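Local coordinates for uncharacterized protein BF1531 (Bacteroides fragilis, PDB 3SLR) that binds magnesium in a HAD-type phosphatase domain next to an FkbH-type N-terminal domain, and may hydrolyse ester bonds, at residues F328-R341 against E346-E358. Sequence-based numbering, arbitrary orientation.
With MG (magnesium ion), chain B.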
loop_
_atom_site.group_PDB
_atom_site.type_symbol
_atom_site.label_atom_id
_atom_site.label_comp_id
_atom_site.label_asym_id
_atom_site.label_seq_id
_atom_site.Cartn_x
_atom_site.Cartn_y
_atom_site.Cartn_z
ATOM N N PHE A 328 2.560 14.613 14.278
ATOM C CA PHE A 328 3.326 14.917 13.081
ATOM C C PHE A 328 3.529 13.650 12.267
ATOM O O PHE A 328 3.510 13.684 11.039
ATOM C CB PHE A 328 4.677 15.569 13.417
ATOM C CG PHE A 328 4.562 16.987 13.916
ATOM C CD1 PHE A 328 4.193 18.016 13.060
ATOM C CD2 PHE A 328 4.817 17.290 15.242
ATOM C CE1 PHE A 328 4.077 19.325 13.521
ATOM C CE2 PHE A 328 4.700 18.587 15.710
ATOM C CZ PHE A 328 4.337 19.609 14.856
ATOM N N ASP A 329 3.711 12.525 12.961
ATOM C CA ASP A 329 3.920 11.249 12.296
ATOM C C ASP A 329 2.643 10.669 11.673
ATOM O O ASP A 329 2.673 9.577 11.107
ATOM C CB ASP A 329 4.616 10.244 13.223
ATOM C CG ASP A 329 3.858 10.003 14.522
ATOM O OD1 ASP A 329 3.134 10.900 14.998
ATOM O OD2 ASP A 329 4.009 8.901 15.090
ATOM N N SER A 330 1.538 11.408 11.750
ATOM C CA SER A 330 0.319 11.010 11.057
ATOM C C SER A 330 0.086 11.892 9.835
ATOM O O SER A 330 -0.982 11.838 9.220
ATOM C CB SER A 330 -0.895 11.063 11.986
ATOM O OG SER A 330 -1.371 12.392 12.147
HETATM N N MSE A 331 1.091 12.700 9.489
HETATM C CA MSE A 331 0.948 13.692 8.408
HETATM C C MSE A 331 1.786 13.391 7.181
HETATM O O MSE A 331 2.905 12.881 7.285
HETATM C CB MSE A 331 1.326 15.084 8.916
HETATM C CG MSE A 331 0.371 15.630 9.930
HETATM SE SE MSE A 331 1.023 17.290 10.748
HETATM C CE MSE A 331 -0.733 17.883 11.323
ATOM N N VAL A 332 1.225 13.729 6.019
ATOM C CA VAL A 332 1.916 13.640 4.740
ATOM C C VAL A 332 1.926 15.039 4.120
ATOM O O VAL A 332 0.908 15.702 4.087
ATOM C CB VAL A 332 1.183 12.693 3.778
ATOM C CG1 VAL A 332 1.883 12.650 2.432
ATOM C CG2 VAL A 332 1.095 11.298 4.363
ATOM N N PHE A 333 3.082 15.484 3.647
ATOM C CA PHE A 333 3.211 16.802 3.032
ATOM C C PHE A 333 3.682 16.685 1.586
ATOM O O PHE A 333 4.734 16.098 1.323
ATOM C CB PHE A 333 4.195 17.648 3.856
ATOM C CG PHE A 333 4.576 18.967 3.213
ATOM C CD1 PHE A 333 3.612 19.914 2.905
ATOM C CD2 PHE A 333 5.913 19.266 2.968
ATOM C CE1 PHE A 333 3.969 21.133 2.339
ATOM C CE2 PHE A 333 6.275 20.482 2.403
ATOM C CZ PHE A 333 5.308 21.410 2.087
ATOM N N LEU A 334 2.892 17.242 0.665
ATOM C CA LEU A 334 3.206 17.234 -0.769
ATOM C C LEU A 334 3.532 18.629 -1.295
ATOM O O LEU A 334 2.712 19.544 -1.208
ATOM C CB LEU A 334 2.039 16.654 -1.565
ATOM C CG LEU A 334 1.666 15.201 -1.240
ATOM C CD1 LEU A 334 0.453 14.787 -2.078
ATOM C CD2 LEU A 334 2.834 14.278 -1.504
ATOM N N ASP A 335 4.729 18.773 -1.861
ATOM C CA ASP A 335 5.207 20.055 -2.374
ATOM C C ASP A 335 6.149 19.795 -3.554
ATOM O O ASP A 335 7.026 18.942 -3.480
ATOM C CB ASP A 335 5.922 20.826 -1.245
ATOM C CG ASP A 335 6.125 22.296 -1.570
ATOM O OD1 ASP A 335 6.527 22.606 -2.717
ATOM O OD2 ASP A 335 5.893 23.142 -0.672
ATOM N N ASP A 336 5.940 20.505 -4.659
ATOM C CA ASP A 336 6.717 20.299 -5.881
ATOM C C ASP A 336 8.126 20.881 -5.768
ATOM O O ASP A 336 8.989 20.584 -6.584
ATOM C CB ASP A 336 6.008 20.974 -7.067
ATOM C CG ASP A 336 6.040 22.473 -6.954
ATOM O OD1 ASP A 336 5.392 22.968 -6.021
ATOM O OD2 ASP A 336 6.736 23.157 -7.743
ATOM N N ASN A 337 8.352 21.725 -4.769
ATOM C CA ASN A 337 9.644 22.394 -4.596
ATOM C C ASN A 337 10.581 21.594 -3.680
ATOM O O ASN A 337 10.278 21.415 -2.506
ATOM C CB ASN A 337 9.411 23.780 -3.988
ATOM C CG ASN A 337 10.656 24.643 -4.000
ATOM O OD1 ASN A 337 11.757 24.176 -3.716
ATOM N ND2 ASN A 337 10.483 25.923 -4.333
ATOM N N PRO A 338 11.725 21.126 -4.207
ATOM C CA PRO A 338 12.638 20.274 -3.426
ATOM C C PRO A 338 13.182 20.953 -2.171
ATOM O O PRO A 338 13.430 20.281 -1.170
ATOM C CB PRO A 338 13.785 19.991 -4.404
ATOM C CG PRO A 338 13.688 21.072 -5.437
ATOM C CD PRO A 338 12.226 21.357 -5.570
ATOM N N PHE A 339 13.380 22.264 -2.236
ATOM C CA PHE A 339 13.856 23.018 -1.077
ATOM C C PHE A 339 12.811 23.065 0.033
ATOM O O PHE A 339 13.152 22.936 1.207
ATOM C CB PHE A 339 14.276 24.430 -1.481
ATOM C CG PHE A 339 15.329 24.461 -2.550
ATOM C CD1 PHE A 339 16.670 24.298 -2.227
ATOM C CD2 PHE A 339 14.981 24.652 -3.880
ATOM C CE1 PHE A 339 17.643 24.324 -3.213
ATOM C CE2 PHE A 339 15.949 24.680 -4.866
ATOM C CZ PHE A 339 17.282 24.517 -4.531
ATOM N N GLU A 340 11.546 23.245 -0.333
ATOM C CA GLU A 340 10.457 23.189 0.643
ATOM C C GLU A 340 10.370 21.792 1.269
ATOM O O GLU A 340 10.266 21.653 2.496
ATOM C CB GLU A 340 9.111 23.571 0.008
ATOM C CG GLU A 340 9.006 25.007 -0.540
ATOM C CD GLU A 340 8.974 26.078 0.556
ATOM O OE1 GLU A 340 9.239 25.745 1.726
ATOM O OE2 GLU A 340 8.679 27.255 0.238
ATOM N N ARG A 341 10.416 20.757 0.431
ATOM C CA ARG A 341 10.385 19.388 0.931
ATOM C C ARG A 341 11.517 19.130 1.910
ATOM O O ARG A 341 11.296 18.589 2.990
ATOM C CB ARG A 341 10.487 18.384 -0.209
ATOM C CG ARG A 341 9.326 18.435 -1.177
ATOM C CD ARG A 341 9.275 17.164 -2.014
ATOM N NE ARG A 341 10.418 17.024 -2.914
ATOM C CZ ARG A 341 10.391 17.353 -4.208
ATOM N NH1 ARG A 341 9.293 17.857 -4.745
ATOM N NH2 ARG A 341 11.466 17.181 -4.966
ATOM N N GLU A 346 13.786 18.179 7.419
ATOM C CA GLU A 346 14.806 18.403 8.437
ATOM C C GLU A 346 14.220 19.016 9.696
ATOM O O GLU A 346 14.627 18.674 10.804
ATOM C CB GLU A 346 15.901 19.333 7.922
ATOM C CG GLU A 346 16.552 18.918 6.620
ATOM C CD GLU A 346 17.556 19.951 6.142
ATOM O OE1 GLU A 346 18.150 20.643 7.002
ATOM O OE2 GLU A 346 17.740 20.078 4.910
ATOM N N HIS A 347 13.270 19.928 9.526
ATOM C CA HIS A 347 12.812 20.741 10.647
ATOM C C HIS A 347 11.562 20.219 11.342
ATOM O O HIS A 347 11.259 20.623 12.460
ATOM C CB HIS A 347 12.648 22.204 10.222
ATOM C CG HIS A 347 13.952 22.882 9.947
ATOM N ND1 HIS A 347 14.332 23.289 8.689
ATOM C CD2 HIS A 347 14.987 23.183 10.768
ATOM C CE1 HIS A 347 15.535 23.832 8.747
ATOM N NE2 HIS A 347 15.958 23.776 9.996
ATOM N N VAL A 348 10.830 19.326 10.687
ATOM C CA VAL A 348 9.677 18.723 11.341
ATOM C C VAL A 348 9.755 17.199 11.229
ATOM O O VAL A 348 9.024 16.588 10.449
ATOM C CB VAL A 348 8.348 19.215 10.741
ATOM C CG1 VAL A 348 7.207 18.963 11.714
ATOM C CG2 VAL A 348 8.428 20.696 10.368
ATOM N N PRO A 349 10.661 16.570 11.994
ATOM C CA PRO A 349 10.777 15.109 11.907
ATOM C C PRO A 349 9.437 14.432 12.160
ATOM O O PRO A 349 8.666 14.898 12.990
ATOM C CB PRO A 349 11.742 14.763 13.043
ATOM C CG PRO A 349 12.556 15.986 13.236
ATOM C CD PRO A 349 11.655 17.158 12.908
ATOM N N GLY A 350 9.158 13.348 11.440
ATOM C CA GLY A 350 7.906 12.639 11.643
ATOM C C GLY A 350 6.961 12.823 10.476
ATOM O O GLY A 350 6.255 11.892 10.083
ATOM N N VAL A 351 6.928 14.033 9.929
ATOM C CA VAL A 351 6.121 14.283 8.743
ATOM C C VAL A 351 6.714 13.534 7.554
ATOM O O VAL A 351 7.924 13.597 7.302
ATOM C CB VAL A 351 6.003 15.792 8.439
ATOM C CG1 VAL A 351 5.136 16.023 7.220
ATOM C CG2 VAL A 351 5.421 16.524 9.634
ATOM N N THR A 352 5.860 12.806 6.838
ATOM C CA THR A 352 6.270 12.094 5.635
ATOM C C THR A 352 6.234 13.063 4.456
ATOM O O THR A 352 5.228 13.711 4.212
ATOM C CB THR A 352 5.367 10.873 5.389
ATOM O OG1 THR A 352 5.516 9.971 6.495
ATOM C CG2 THR A 352 5.738 10.158 4.078
ATOM N N VAL A 353 7.360 13.179 3.761
ATOM C CA VAL A 353 7.489 14.128 2.664
ATOM C C VAL A 353 7.913 13.401 1.384
ATOM O O VAL A 353 9.105 13.258 1.107
ATOM C CB VAL A 353 8.520 15.225 2.992
ATOM C CG1 VAL A 353 8.492 16.304 1.919
ATOM C CG2 VAL A 353 8.242 15.836 4.379
ATOM N N PRO A 354 6.933 12.929 0.607
ATOM C CA PRO A 354 7.256 12.159 -0.600
ATOM C C PRO A 354 8.108 12.941 -1.590
ATOM O O PRO A 354 7.901 14.140 -1.783
ATOM C CB PRO A 354 5.883 11.852 -1.189
ATOM C CG PRO A 354 5.013 11.736 0.014
ATOM C CD PRO A 354 5.502 12.855 0.933
ATOM N N GLU A 355 9.060 12.247 -2.200
ATOM C CA GLU A 355 9.951 12.839 -3.190
ATOM C C GLU A 355 9.239 12.855 -4.543
ATOM O O GLU A 355 9.517 12.027 -5.415
ATOM C CB GLU A 355 11.254 12.033 -3.261
ATOM C CG GLU A 355 12.311 12.572 -4.210
ATOM C CD GLU A 355 12.803 13.955 -3.815
ATOM O OE1 GLU A 355 12.761 14.293 -2.619
ATOM O OE2 GLU A 355 13.233 14.707 -4.706
ATOM N N LEU A 356 8.307 13.788 -4.706
ATOM C CA LEU A 356 7.546 13.895 -5.949
ATOM C C LEU A 356 8.475 14.053 -7.146
ATOM O O LEU A 356 9.467 14.785 -7.077
ATOM C CB LEU A 356 6.606 15.096 -5.898
ATOM C CG LEU A 356 5.360 15.020 -5.016
ATOM C CD1 LEU A 356 4.669 16.371 -5.007
ATOM C CD2 LEU A 356 4.406 13.943 -5.513
ATOM N N PRO A 357 8.153 13.370 -8.256
ATOM C CA PRO A 357 8.923 13.540 -9.491
ATOM C C PRO A 357 8.676 14.928 -10.068
ATOM O O PRO A 357 7.716 15.591 -9.682
ATOM C CB PRO A 357 8.328 12.473 -10.416
ATOM C CG PRO A 357 6.906 12.328 -9.945
ATOM C CD PRO A 357 6.998 12.470 -8.435
ATOM N N GLU A 358 9.530 15.367 -10.984
ATOM C CA GLU A 358 9.410 16.717 -11.517
ATOM C C GLU A 358 8.175 16.924 -12.403
ATOM O O GLU A 358 7.567 18.002 -12.407
ATOM C CB GLU A 358 10.697 17.117 -12.239
ATOM C CG GLU A 358 11.197 18.494 -11.832
ATOM C CD GLU A 358 12.712 18.595 -11.821
ATOM O OE1 GLU A 358 13.387 17.541 -11.758
ATOM O OE2 GLU A 358 13.222 19.735 -11.877
HETATM MG MG MG B . 4.804 24.877 -5.396
HETATM O O HOH W 1 6.303 16.184 -1.052
HETATM O O HOH W 2 6.334 24.986 -3.581
HETATM O O HOH W 3 6.507 25.621 -7.010
HETATM O O HOH W 4 9.076 17.522 -7.737
HETATM O O HOH W 5 13.092 16.754 -1.778
HETATM O O HOH W 6 4.883 27.015 -4.896
#
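R341 NH1 is gripped twice: it donates within the guanidinium plane to a lone pair of D335 O (2.8 Å), and water 4 links it to L356 O across the contact. NH2 of the same group makes a salt bridge with E355 OE2 (3.1 Å), whose hydrogen bond is weak and bent, the carboxylate standing almost perpendicular to the guanidinium plane. Water 5 joins R341 NE to E355 OE1, an oxygen also paired with R345. P338 CA lies against one face of the guanidinium and the backbone of E355 and L356 against the other. A bend at chi3 of R341 (-66°) turns the chain to this position, with R341 CD passing P354 O at 3.3 Å and R341 CB resting on V353 CG1.

Next to it, the chain around T352 runs parallel to strand 331-334, an outermost strand of the four-stranded sheet. T352 N donates to M331 O and F333 N to T352 O (2.8 Å), making a single bridge at V332. Beyond it water 1 takes over, donating to F333 O and P354 O and accepting from D335 N. On one side of the strand V351 CG1 packs against F333 CB; on the other, the P354 ring crosses the L334 side chain, P354 CG 3.7 Å from L334 CD2. At the far end V348 CG1 lies over a face of the F328 ring, 3.4 Å from F328 CD1, and G350, in a type II turn, brings its carbonyl O to D329 CA.

D336 OD1 binds magnesium (2.1 Å) together with D228 and D230, as expected of a HAD-type centre. Because R341 holds D335 O and water 1 holds D335 N, the backbone entering the metal loop is tied to 354-356, and the cationic guanidinium would probably polarise the D335 carbonyl.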